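Local structure of beta-mannosidase (Trichoderma harzianum, 4CVU) at residues D360-A364 and S365-P369; H374-N378 and G379-Y383; I603-W606 and Q607-V610; S616-T620 and T621-R625. The protein is a family 2 glycoside hydrolase, a beta-mannosidase that probably releases terminal beta-linked mannose from the non-reducing ends of oligosaccharides. All coordinates share one frame; numbering follows the deposited sequence.

Interaction 1 (D360-A364 and S365-P369)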
loop_
_atom_site.group_PDB
_atom_site.type_symbol
_atom_site.label_atom_id
_atom_site.label_comp_id
_atom_site.label_asym_id
_atom_site.label_seq_id
_atom_site.Cartn_x
_atom_site.Cartn_y
_atom_site.Cartn_z
ATOM N N ASP A 360 0.058 1.690 61.991
ATOM C CA ASP A 360 1.061 1.261 62.981
ATOM C C ASP A 360 1.292 -0.239 62.885
ATOM O O ASP A 360 2.422 -0.705 62.941
ATOM C CB ASP A 360 0.625 1.628 64.411
ATOM C CG ASP A 360 0.601 3.102 64.646
ATOM O OD1 ASP A 360 1.435 3.798 64.043
ATOM O OD2 ASP A 360 -0.227 3.583 65.445
ATOM N N ALA A 361 0.197 -0.981 62.729
ATOM C CA ALA A 361 0.241 -2.422 62.482
ATOM C C ALA A 361 1.114 -2.781 61.277
ATOM O O ALA A 361 1.925 -3.719 61.321
ATOM C CB ALA A 361 -1.178 -2.957 62.285
ATOM N N GLN A 362 0.959 -2.058 60.185
ATOM C CA GLN A 362 1.780 -2.352 59.001
ATOM C C GLN A 362 3.245 -2.017 59.309
ATOM O O GLN A 362 4.166 -2.766 58.965
ATOM C CB GLN A 362 1.268 -1.541 57.793
ATOM C CG GLN A 362 0.030 -2.136 57.114
ATOM C CD GLN A 362 -0.543 -1.236 56.017
ATOM O OE1 GLN A 362 -1.169 -0.207 56.294
ATOM N NE2 GLN A 362 -0.351 -1.639 54.762
ATOM N N ILE A 363 3.464 -0.879 59.957
ATOM C CA ILE A 363 4.816 -0.477 60.320
ATOM C C ILE A 363 5.509 -1.530 61.204
ATOM O O ILE A 363 6.650 -1.912 60.939
ATOM C CB ILE A 363 4.833 0.906 60.985
ATOM C CG1 ILE A 363 4.506 1.983 59.923
ATOM C CG2 ILE A 363 6.197 1.179 61.594
ATOM C CD1 ILE A 363 4.173 3.347 60.476
ATOM N N ALA A 364 4.816 -2.012 62.235
ATOM C CA ALA A 364 5.385 -3.031 63.124
ATOM C C ALA A 364 5.631 -4.357 62.397
ATOM O O ALA A 364 6.492 -5.134 62.811
ATOM C CB ALA A 364 4.488 -3.252 64.324
ATOM N N SER A 365 4.904 -4.612 61.307
ATOM C CA SER A 365 5.172 -5.775 60.491
ATOM C C SER A 365 6.439 -5.606 59.628
ATOM O O SER A 365 6.949 -6.583 59.077
ATOM C CB SER A 365 3.960 -6.145 59.625
ATOM O OG SER A 365 3.896 -5.404 58.426
ATOM N N GLY A 366 6.958 -4.381 59.545
ATOM C CA GLY A 366 8.183 -4.102 58.821
ATOM C C GLY A 366 7.997 -3.339 57.518
ATOM O O GLY A 366 8.929 -3.197 56.752
ATOM N N ILE A 367 6.797 -2.843 57.270
ATOM C CA ILE A 367 6.512 -2.058 56.073
ATOM C C ILE A 367 6.884 -0.594 56.285
ATOM O O ILE A 367 6.478 0.020 57.259
ATOM C CB ILE A 367 5.023 -2.168 55.673
ATOM C CG1 ILE A 367 4.683 -3.627 55.376
ATOM C CG2 ILE A 367 4.732 -1.325 54.443
ATOM C CD1 ILE A 367 3.212 -3.903 55.128
ATOM N N THR A 368 7.657 -0.042 55.364
ATOM C CA THR A 368 7.927 1.391 55.333
ATOM C C THR A 368 6.667 2.269 55.437
ATOM O O THR A 368 5.679 2.047 54.710
ATOM C CB THR A 368 8.679 1.780 54.077
ATOM O OG1 THR A 368 9.766 0.872 53.880
ATOM C CG2 THR A 368 9.209 3.222 54.167
ATOM N N PRO A 369 6.718 3.284 56.319
ATOM C CA PRO A 369 5.629 4.245 56.548
ATOM C C PRO A 369 5.399 5.108 55.326
ATOM O O PRO A 369 6.246 5.166 54.434
ATOM C CB PRO A 369 6.140 5.134 57.702
ATOM C CG PRO A 369 7.264 4.402 58.295
ATOM C CD PRO A 369 7.875 3.578 57.195
HETATM O O HOH W 1 8.453 -0.271 59.278
#
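S365, G366 and I367 turn back over the final turn of helix 360-365 and supply the carbonyls of A361, Q362 and I363 with donors at the point where the helix stops. The regular helical bond runs from S365 N to A361 O over 3.1 Å. The oxygen of Q362 is gripped by two strong donors, the nearer being the hydroxyl S365 OG, 2.7 Å from Q362 O. With OG set between the backbone N and the carbonyl carbon (chi1 84°), the short serine side chain folds back on its own helix, and its hydroxyl gives its proton to this carbonyl. The other is I367 N, 3.1 Å from Q362 O, its N-H fairly straight at 159°; S365 N adds a weak third bond. I363 O accepts from G366 N at 2.9 Å. A water also donates to I363 O, and reaches on to I367 O at 2.8 Å, so that one molecule bridges helix and exit. G366 has positive phi, where a CB would press on the preceding carbonyl oxygen, so glycine suits this place. The apolar contacts are lighter: I363 CD1 lies 3.8 Å from P369 CB, the two side chains roughly perpendicular, while I367 CD1 rests against the aliphatic part of Q362. The amide of Q362 is held from outside the turn, NE2 donating to N372. The nested pair of backbone bonds, I367 N to Q362 O enclosing G366 N to I363 O, together with the glycine, is the Schellman motif that caps the C-terminus of a helix.

Interaction 2 (H374-N378 and G379-Y383). With CD (cadmium ion), chain U.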
loop_
_atom_site.group_PDB
_atom_site.type_symbol
_atom_site.label_atom_id
_atom_site.label_comp_id
_atom_site.label_asym_id
_atom_site.label_seq_id
_atom_site.Cartn_x
_atom_site.Cartn_y
_atom_site.Cartn_z
ATOM N N HIS A 374 -2.741 0.161 46.933
ATOM C CA HIS A 374 -3.022 -1.201 46.546
ATOM C C HIS A 374 -4.514 -1.522 46.488
ATOM O O HIS A 374 -5.333 -0.754 46.890
ATOM C CB HIS A 374 -2.271 -2.227 47.406
ATOM C CG HIS A 374 -2.791 -2.366 48.797
ATOM N ND1 HIS A 374 -2.297 -1.635 49.852
ATOM C CD2 HIS A 374 -3.754 -3.160 49.308
ATOM C CE1 HIS A 374 -2.935 -1.970 50.946
ATOM N NE2 HIS A 374 -3.824 -2.893 50.644
ATOM N N PHE A 375 -4.812 -2.707 45.992
ATOM C CA PHE A 375 -6.158 -3.168 45.837
ATOM C C PHE A 375 -6.422 -4.378 46.748
ATOM O O PHE A 375 -5.509 -5.152 47.009
ATOM C CB PHE A 375 -6.386 -3.527 44.379
ATOM C CG PHE A 375 -6.492 -2.342 43.461
ATOM C CD1 PHE A 375 -5.363 -1.762 42.902
ATOM C CD2 PHE A 375 -7.740 -1.816 43.133
ATOM C CE1 PHE A 375 -5.494 -0.697 42.053
ATOM C CE2 PHE A 375 -7.864 -0.754 42.271
ATOM C CZ PHE A 375 -6.752 -0.183 41.752
ATOM N N GLU A 376 -7.658 -4.545 47.199
ATOM C CA GLU A 376 -8.111 -5.728 47.947
ATOM C C GLU A 376 -9.417 -6.281 47.370
ATOM O O GLU A 376 -10.344 -5.520 47.112
ATOM C CB GLU A 376 -8.341 -5.381 49.404
ATOM C CG GLU A 376 -7.095 -4.886 50.113
ATOM C CD GLU A 376 -7.328 -4.528 51.558
ATOM O OE1 GLU A 376 -8.440 -4.787 52.088
ATOM O OE2 GLU A 376 -6.397 -3.959 52.170
ATOM N N ILE A 377 -9.493 -7.590 47.175
ATOM C CA ILE A 377 -10.705 -8.207 46.635
ATOM C C ILE A 377 -11.333 -9.079 47.705
ATOM O O ILE A 377 -10.721 -9.992 48.196
ATOM C CB ILE A 377 -10.463 -8.988 45.330
ATOM C CG1 ILE A 377 -11.747 -9.565 44.715
ATOM C CG2 ILE A 377 -9.496 -10.132 45.530
ATOM C CD1 ILE A 377 -12.663 -8.601 44.033
ATOM N N ASN A 378 -12.561 -8.735 48.077
ATOM C CA ASN A 378 -13.268 -9.424 49.135
ATOM C C ASN A 378 -12.377 -9.499 50.386
ATOM O O ASN A 378 -12.304 -10.498 51.007
ATOM C CB ASN A 378 -13.686 -10.808 48.700
ATOM C CG ASN A 378 -14.683 -10.780 47.574
ATOM O OD1 ASN A 378 -15.575 -9.961 47.573
ATOM N ND2 ASN A 378 -14.525 -11.684 46.600
ATOM N N GLY A 379 -11.688 -8.437 50.705
ATOM C CA GLY A 379 -10.874 -8.385 51.898
ATOM C C GLY A 379 -9.456 -8.889 51.767
ATOM O O GLY A 379 -8.664 -8.668 52.644
ATOM N N HIS A 380 -9.113 -9.508 50.647
ATOM C CA HIS A 380 -7.744 -10.027 50.437
ATOM C C HIS A 380 -6.927 -9.108 49.541
ATOM O O HIS A 380 -7.362 -8.751 48.449
ATOM C CB HIS A 380 -7.756 -11.419 49.810
ATOM C CG HIS A 380 -8.600 -12.412 50.553
ATOM N ND1 HIS A 380 -9.978 -12.449 50.447
ATOM C CD2 HIS A 380 -8.264 -13.411 51.401
ATOM C CE1 HIS A 380 -10.449 -13.437 51.190
ATOM N NE2 HIS A 380 -9.432 -14.026 51.789
ATOM N N GLU A 381 -5.757 -8.707 50.033
ATOM C CA GLU A 381 -4.704 -8.133 49.190
ATOM C C GLU A 381 -4.349 -9.060 48.042
ATOM O O GLU A 381 -4.313 -10.286 48.210
ATOM C CB GLU A 381 -3.440 -7.940 50.029
ATOM C CG GLU A 381 -3.517 -6.738 50.894
ATOM C CD GLU A 381 -2.320 -6.575 51.817
ATOM O OE1 GLU A 381 -1.242 -7.134 51.609
ATOM O OE2 GLU A 381 -2.471 -5.831 52.763
ATOM N N PHE A 382 -4.046 -8.491 46.869
ATOM C CA PHE A 382 -3.496 -9.291 45.791
ATOM C C PHE A 382 -2.481 -8.479 44.989
ATOM O O PHE A 382 -2.542 -7.234 44.991
ATOM C CB PHE A 382 -4.615 -9.803 44.881
ATOM C CG PHE A 382 -5.341 -8.705 44.165
ATOM C CD1 PHE A 382 -6.402 -8.070 44.756
ATOM C CD2 PHE A 382 -4.909 -8.277 42.907
ATOM C CE1 PHE A 382 -7.052 -7.039 44.104
ATOM C CE2 PHE A 382 -5.561 -7.255 42.250
ATOM C CZ PHE A 382 -6.627 -6.627 42.848
ATOM N N TYR A 383 -1.565 -9.171 44.317
ATOM C CA TYR A 383 -0.607 -8.504 43.438
ATOM C C TYR A 383 -1.278 -8.247 42.075
ATOM O O TYR A 383 -1.630 -9.213 41.394
ATOM C CB TYR A 383 0.657 -9.349 43.212
ATOM C CG TYR A 383 1.790 -8.481 42.705
ATOM C CD1 TYR A 383 1.904 -8.173 41.361
ATOM C CD2 TYR A 383 2.689 -7.906 43.589
ATOM C CE1 TYR A 383 2.901 -7.332 40.893
ATOM C CE2 TYR A 383 3.690 -7.065 43.132
ATOM C CZ TYR A 383 3.785 -6.770 41.782
ATOM O OH TYR A 383 4.755 -5.917 41.298
HETATM CD CD CD U . -0.479 -5.600 53.717
HETATM O O HOH W 2 -2.909 -4.417 44.555
HETATM O O HOH W 3 -12.273 -5.865 49.440
HETATM O O HOH W 4 1.302 -7.073 54.454
HETATM O O HOH W 5 0.397 -3.705 52.311
HETATM O O HOH W 6 -1.423 -4.662 55.935
#
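The ring of F382 packs against F375 and I377 on the tight side of this hairpin, meeting both obliquely, with F382 CZ 3.5 Å from F375 CB. I377 CG2 lies 3.8 Å from F382 CD1; bulky apolar residues suit this buried side. Between the strands, I377 N donates to H380 O over 2.7 Å and H380 N returns a bond to I377 O.

Across the non-hydrogen-bonded pair, E376 and E381 run side by side on a more polar face. E381, extended beyond CG (chi2 176°), holds cadmium with both oxygens, OE2 being the nearer at 2.2 Å; three waters complete the ligands seen, and R699 binds OE1. H374 NE2 donates to E376 OE2 over 3.2 Å, in its ring plane, and rests on E381 CG. An alanine in place of H374 would probably leave E376 OE2 without this donor and free to swing near the like-charged E381.

The turn is the looser, solvent side: G379 is exposed, its N bonded to water, although the H380 ring stacks on W762. N378 and G379 both take positive phi, making a type I' turn, the classic two-residue beta hairpin, which here leads into a parallel strand consistent with the family's (beta/alpha)8 barrel.

Interaction 3 (I603-W606 and Q607-V610)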
loop_
_atom_site.group_PDB
_atom_site.type_symbol
_atom_site.label_atom_id
_atom_site.label_comp_id
_atom_site.label_asym_id
_atom_site.label_seq_id
_atom_site.Cartn_x
_atom_site.Cartn_y
_atom_site.Cartn_z
ATOM N N ILE A 603 6.943 -5.998 10.522
ATOM C CA ILE A 603 6.821 -5.588 9.130
ATOM C C ILE A 603 5.437 -5.962 8.567
ATOM O O ILE A 603 4.934 -5.265 7.673
ATOM C CB ILE A 603 7.970 -6.122 8.231
ATOM C CG1 ILE A 603 7.825 -5.589 6.798
ATOM C CG2 ILE A 603 8.039 -7.653 8.224
ATOM C CD1 ILE A 603 9.011 -5.868 5.904
ATOM N N GLN A 604 4.805 -7.028 9.072
ATOM C CA GLN A 604 3.482 -7.429 8.497
ATOM C C GLN A 604 2.473 -6.359 8.915
ATOM O O GLN A 604 1.551 -6.034 8.176
ATOM C CB GLN A 604 3.000 -8.805 8.973
ATOM C CG GLN A 604 3.878 -10.000 8.543
ATOM C CD GLN A 604 5.160 -10.172 9.345
ATOM O OE1 GLN A 604 5.380 -9.539 10.345
ATOM N NE2 GLN A 604 6.005 -11.081 8.901
ATOM N N THR A 605 2.657 -5.803 10.134
ATOM C CA THR A 605 1.785 -4.732 10.597
ATOM C C THR A 605 2.051 -3.459 9.731
ATOM O O THR A 605 1.102 -2.946 9.063
ATOM C CB THR A 605 1.884 -4.491 12.119
ATOM O OG1 THR A 605 1.202 -5.547 12.868
ATOM C CG2 THR A 605 1.282 -3.203 12.459
ATOM N N TRP A 606 3.325 -3.020 9.630
ATOM C CA TRP A 606 3.670 -1.891 8.741
ATOM C C TRP A 606 3.021 -2.067 7.377
ATOM O O TRP A 606 2.479 -1.112 6.789
ATOM C CB TRP A 606 5.127 -1.820 8.484
ATOM C CG TRP A 606 5.833 -1.111 9.626
ATOM C CD1 TRP A 606 6.723 -1.636 10.466
ATOM C CD2 TRP A 606 5.620 0.233 10.026
ATOM N NE1 TRP A 606 7.157 -0.662 11.391
ATOM C CE2 TRP A 606 6.477 0.495 11.123
ATOM C CE3 TRP A 606 4.811 1.265 9.551
ATOM C CZ2 TRP A 606 6.524 1.738 11.733
ATOM C CZ3 TRP A 606 4.864 2.490 10.146
ATOM C CH2 TRP A 606 5.726 2.728 11.245
ATOM N N GLN A 607 3.147 -3.264 6.855
ATOM C CA GLN A 607 2.686 -3.546 5.496
ATOM C C GLN A 607 1.190 -3.267 5.281
ATOM O O GLN A 607 0.703 -3.152 4.134
ATOM C CB GLN A 607 3.032 -4.984 5.119
ATOM C CG GLN A 607 4.468 -5.158 4.683
ATOM C CD GLN A 607 4.829 -6.610 4.456
ATOM O OE1 GLN A 607 4.433 -7.523 5.204
ATOM N NE2 GLN A 607 5.550 -6.828 3.426
ATOM N N GLN A 608 0.446 -3.186 6.377
ATOM C CA GLN A 608 -0.979 -2.910 6.305
ATOM C C GLN A 608 -1.252 -1.455 5.916
ATOM O O GLN A 608 -2.274 -1.180 5.341
ATOM C CB GLN A 608 -1.641 -3.191 7.667
ATOM C CG GLN A 608 -1.563 -4.641 8.100
ATOM C CD GLN A 608 -2.020 -4.863 9.534
ATOM O OE1 GLN A 608 -2.487 -3.947 10.227
ATOM N NE2 GLN A 608 -1.905 -6.097 9.978
ATOM N N ALA A 609 -0.373 -0.532 6.343
ATOM C CA ALA A 609 -0.664 0.897 6.354
ATOM C C ALA A 609 0.213 1.734 5.447
ATOM O O ALA A 609 -0.177 2.815 5.080
ATOM C CB ALA A 609 -0.552 1.425 7.796
ATOM N N VAL A 610 1.384 1.238 5.063
ATOM C CA VAL A 610 2.402 2.024 4.377
ATOM C C VAL A 610 2.841 1.411 3.043
ATOM O O VAL A 610 2.931 0.196 2.934
ATOM C CB VAL A 610 3.612 2.161 5.329
ATOM C CG1 VAL A 610 4.866 2.523 4.590
ATOM C CG2 VAL A 610 3.321 3.207 6.388
HETATM O O HOH W 7 -1.690 -4.431 12.775
#
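This is a local contact within one short helix, 603-609, where I603 meets Q607 one turn on and W606 closes the C-terminal end with A609 and V610. The first turn is regular, Q607 N donating to I603 O over 2.8 Å. Toward the end the helix tightens, for Q608 N takes the carbonyl only three residues back, reaching T605 O at 2.8 Å. W606 O then serves two donors: A609 N from above the carbonyl plane at 2.9 Å, and V610 N almost in line with the C=O bond.

Among side chains, Q607 is extended beyond CG (chi2 174°) and runs back along the helix surface, so that its CD lies 3.9 Å from I603 CG1. A flexible glutamine suits this exposed position, its CG and amide carbon lying against that one isoleucine atom. Any packing of V610 on the indole of W606 is doubtful, since V610 has two conformers. On another side, a water donates both to T605 OG1 and to Q608 OE1, the latter at 2.7 Å. T605 OG1 also bonds E721, and Q608 NE2 bonds D723. A leucine in place of Q608 is likely to leave the D723 carboxylate without this donor and the water without one of its acceptors.

Buried I603 and W606 face helix 664-692, where both touch F668, while W606 and A609 also lie against helix 620-625.

Interaction 4 (S616-T620 and T621-R625). With NAG (2-acetamido-2-deoxy-beta-D-glucopyranose), chain B.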
loop_
_atom_site.group_PDB
_atom_site.type_symbol
_atom_site.label_atom_id
_atom_site.label_comp_id
_atom_site.label_asym_id
_atom_site.label_seq_id
_atom_site.Cartn_x
_atom_site.Cartn_y
_atom_site.Cartn_z
ATOM N N SER A 616 11.362 1.251 5.453
ATOM C CA SER A 616 12.728 1.277 5.979
ATOM C C SER A 616 12.717 2.038 7.263
ATOM O O SER A 616 11.841 2.862 7.503
ATOM C CB SER A 616 13.753 1.852 4.976
ATOM O OG SER A 616 13.512 3.236 4.775
ATOM N N PHE A 617 13.679 1.764 8.124
ATOM C CA PHE A 617 13.604 2.220 9.511
ATOM C C PHE A 617 13.250 3.708 9.574
ATOM O O PHE A 617 12.434 4.128 10.345
ATOM C CB PHE A 617 14.911 1.902 10.224
ATOM C CG PHE A 617 14.845 1.995 11.734
ATOM C CD1 PHE A 617 15.089 3.185 12.376
ATOM C CD2 PHE A 617 14.588 0.873 12.510
ATOM C CE1 PHE A 617 15.080 3.291 13.792
ATOM C CE2 PHE A 617 14.569 0.954 13.908
ATOM C CZ PHE A 617 14.785 2.184 14.559
ATOM N N ASN A 618 13.850 4.487 8.676
ATOM C CA ASN A 618 13.807 5.944 8.762
ATOM C C ASN A 618 13.200 6.547 7.500
ATOM O O ASN A 618 13.570 7.633 7.096
ATOM C CB ASN A 618 15.236 6.446 8.912
ATOM C CG ASN A 618 15.666 6.672 10.342
ATOM O OD1 ASN A 618 14.851 6.917 11.274
ATOM N ND2 ASN A 618 16.952 6.616 10.531
ATOM N N SER A 619 12.300 5.852 6.821
ATOM C CA SER A 619 11.616 6.492 5.695
ATOM C C SER A 619 10.812 7.666 6.239
ATOM O O SER A 619 10.539 7.749 7.449
ATOM C CB SER A 619 10.666 5.535 4.986
ATOM O OG SER A 619 9.650 5.096 5.875
ATOM N N THR A 620 10.462 8.598 5.354
ATOM C CA THR A 620 9.767 9.783 5.788
ATOM C C THR A 620 8.392 9.403 6.350
ATOM O O THR A 620 7.975 9.938 7.364
ATOM C CB THR A 620 9.635 10.796 4.659
ATOM O OG1 THR A 620 10.932 11.193 4.226
ATOM C CG2 THR A 620 8.869 12.048 5.125
ATOM N N THR A 621 7.684 8.463 5.707
ATOM C CA THR A 621 6.397 8.067 6.238
ATOM C C THR A 621 6.471 7.346 7.598
ATOM O O THR A 621 5.631 7.575 8.452
ATOM C CB THR A 621 5.654 7.164 5.244
ATOM O OG1 THR A 621 5.414 7.909 4.059
ATOM C CG2 THR A 621 4.362 6.739 5.841
ATOM N N VAL A 622 7.461 6.485 7.806
ATOM C CA VAL A 622 7.576 5.746 9.066
ATOM C C VAL A 622 7.936 6.732 10.206
ATOM O O VAL A 622 7.388 6.659 11.323
ATOM C CB VAL A 622 8.612 4.602 8.943
ATOM C CG1 VAL A 622 9.121 4.140 10.289
ATOM C CG2 VAL A 622 8.048 3.424 8.136
ATOM N N ILE A 623 8.848 7.659 9.913
ATOM C CA ILE A 623 9.226 8.685 10.895
ATOM C C ILE A 623 8.016 9.525 11.268
ATOM O O ILE A 623 7.747 9.748 12.467
ATOM C CB ILE A 623 10.320 9.616 10.360
ATOM C CG1 ILE A 623 11.659 8.900 10.315
ATOM C CG2 ILE A 623 10.426 10.879 11.215
ATOM C CD1 ILE A 623 12.637 9.567 9.362
ATOM N N LEU A 624 7.260 9.965 10.256
ATOM C CA LEU A 624 6.106 10.856 10.513
ATOM C C LEU A 624 4.990 10.168 11.298
ATOM O O LEU A 624 4.144 10.832 11.870
ATOM C CB LEU A 624 5.564 11.491 9.223
ATOM C CG LEU A 624 6.444 12.653 8.699
ATOM C CD1 LEU A 624 5.966 13.205 7.363
ATOM C CD2 LEU A 624 6.517 13.765 9.743
ATOM N N ARG A 625 4.997 8.840 11.327
ATOM C CA ARG A 625 4.014 8.086 12.107
ATOM C C ARG A 625 4.494 7.806 13.521
ATOM O O ARG A 625 3.718 7.344 14.372
ATOM C CB ARG A 625 3.654 6.811 11.388
ATOM C CG ARG A 625 2.819 7.062 10.139
ATOM C CD ARG A 625 2.726 5.813 9.303
ATOM N NE ARG A 625 1.799 4.852 9.918
ATOM C CZ ARG A 625 0.499 4.737 9.604
ATOM N NH1 ARG A 625 -0.073 5.523 8.706
ATOM N NH2 ARG A 625 -0.263 3.866 10.246
HETATM C C1 NAG B . 17.569 6.890 11.792
HETATM C C2 NAG B . 18.797 6.086 12.165
HETATM C C3 NAG B . 19.578 6.698 13.330
HETATM C C4 NAG B . 19.812 8.206 13.186
HETATM C C5 NAG B . 18.493 8.827 12.852
HETATM C C6 NAG B . 18.595 10.342 12.654
HETATM C C7 NAG B . 18.647 3.678 11.777
HETATM C C8 NAG B . 18.308 2.320 12.332
HETATM N N2 NAG B . 18.445 4.726 12.556
HETATM O O3 NAG B . 20.817 6.044 13.463
HETATM O O4 NAG B . 20.265 8.790 14.386
HETATM O O5 NAG B . 17.948 8.250 11.683
HETATM O O6 NAG B . 19.498 10.638 11.605
HETATM O O7 NAG B . 19.125 3.761 10.639
#
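S619 caps helix 620-625: V622 N donates to S619 OG over 3.2 Å. Set between the backbone N and the carbonyl carbon (chi1 62°), OG can meet this amide of the first turn while also bonding E614 O, so a small hydroxyl residue fits well. Ordinary helical bonds follow, I623 N to S619 O at 3.0 Å and L624 N to T620 O. Before them, S619 N bonds S616 O and closes a type I turn.

Van der Waals contacts come next. Methyls of V622 and I623 lie against carbonyl oxygens, V622 CG1 sitting 3.3 Å from F617 O and I623 CD1 close to N618 O. T620 and L624 point the same way, T620 CG2 being 3.8 Å from L624 CD1.

The third group belongs to the glycan. Its covalent link joins N618 ND2 to C1 of an N-acetylglucosamine at 1.4 Å, in the Asn-Ser-Thr sequon that T620 completes. The acetyl methyl packs over one face of the F617 ring, toward its rim, in the manner of a CH-pi contact, with C8 3.3 Å from F617 CD1. Two hydrogen bonds add to this: T649 bonds the sugar, and Q645 holds N618 OD1.

F617 and I623 thus lean on helix 638-655, V622 and R625 on helix 603-609, while the R625 guanidinium binds N71, G73 and Q713 carbonyls and meets W712 in a cation-pi contact.

The four contacts form two pairs lying far apart. Interactions 1 and 2 follow each other in the chain, their centres 18 Å apart and nearest atoms about 5 Å apart; they do not touch, but the cadmium held by E381 lies about 4 Å from the side chain of Q362. Interactions 3 and 4 do touch, with centres 12 Å apart: A609 CB is 3.5 Å from R625 NH2, and W606 CH2 is 3.8 Å from V622 CG1, so two successive short helices pack together. Interactions 2 and 3 sit on opposite sides of the chain's centre, their centres 42 Å apart. The attached sugar belongs to interaction 4.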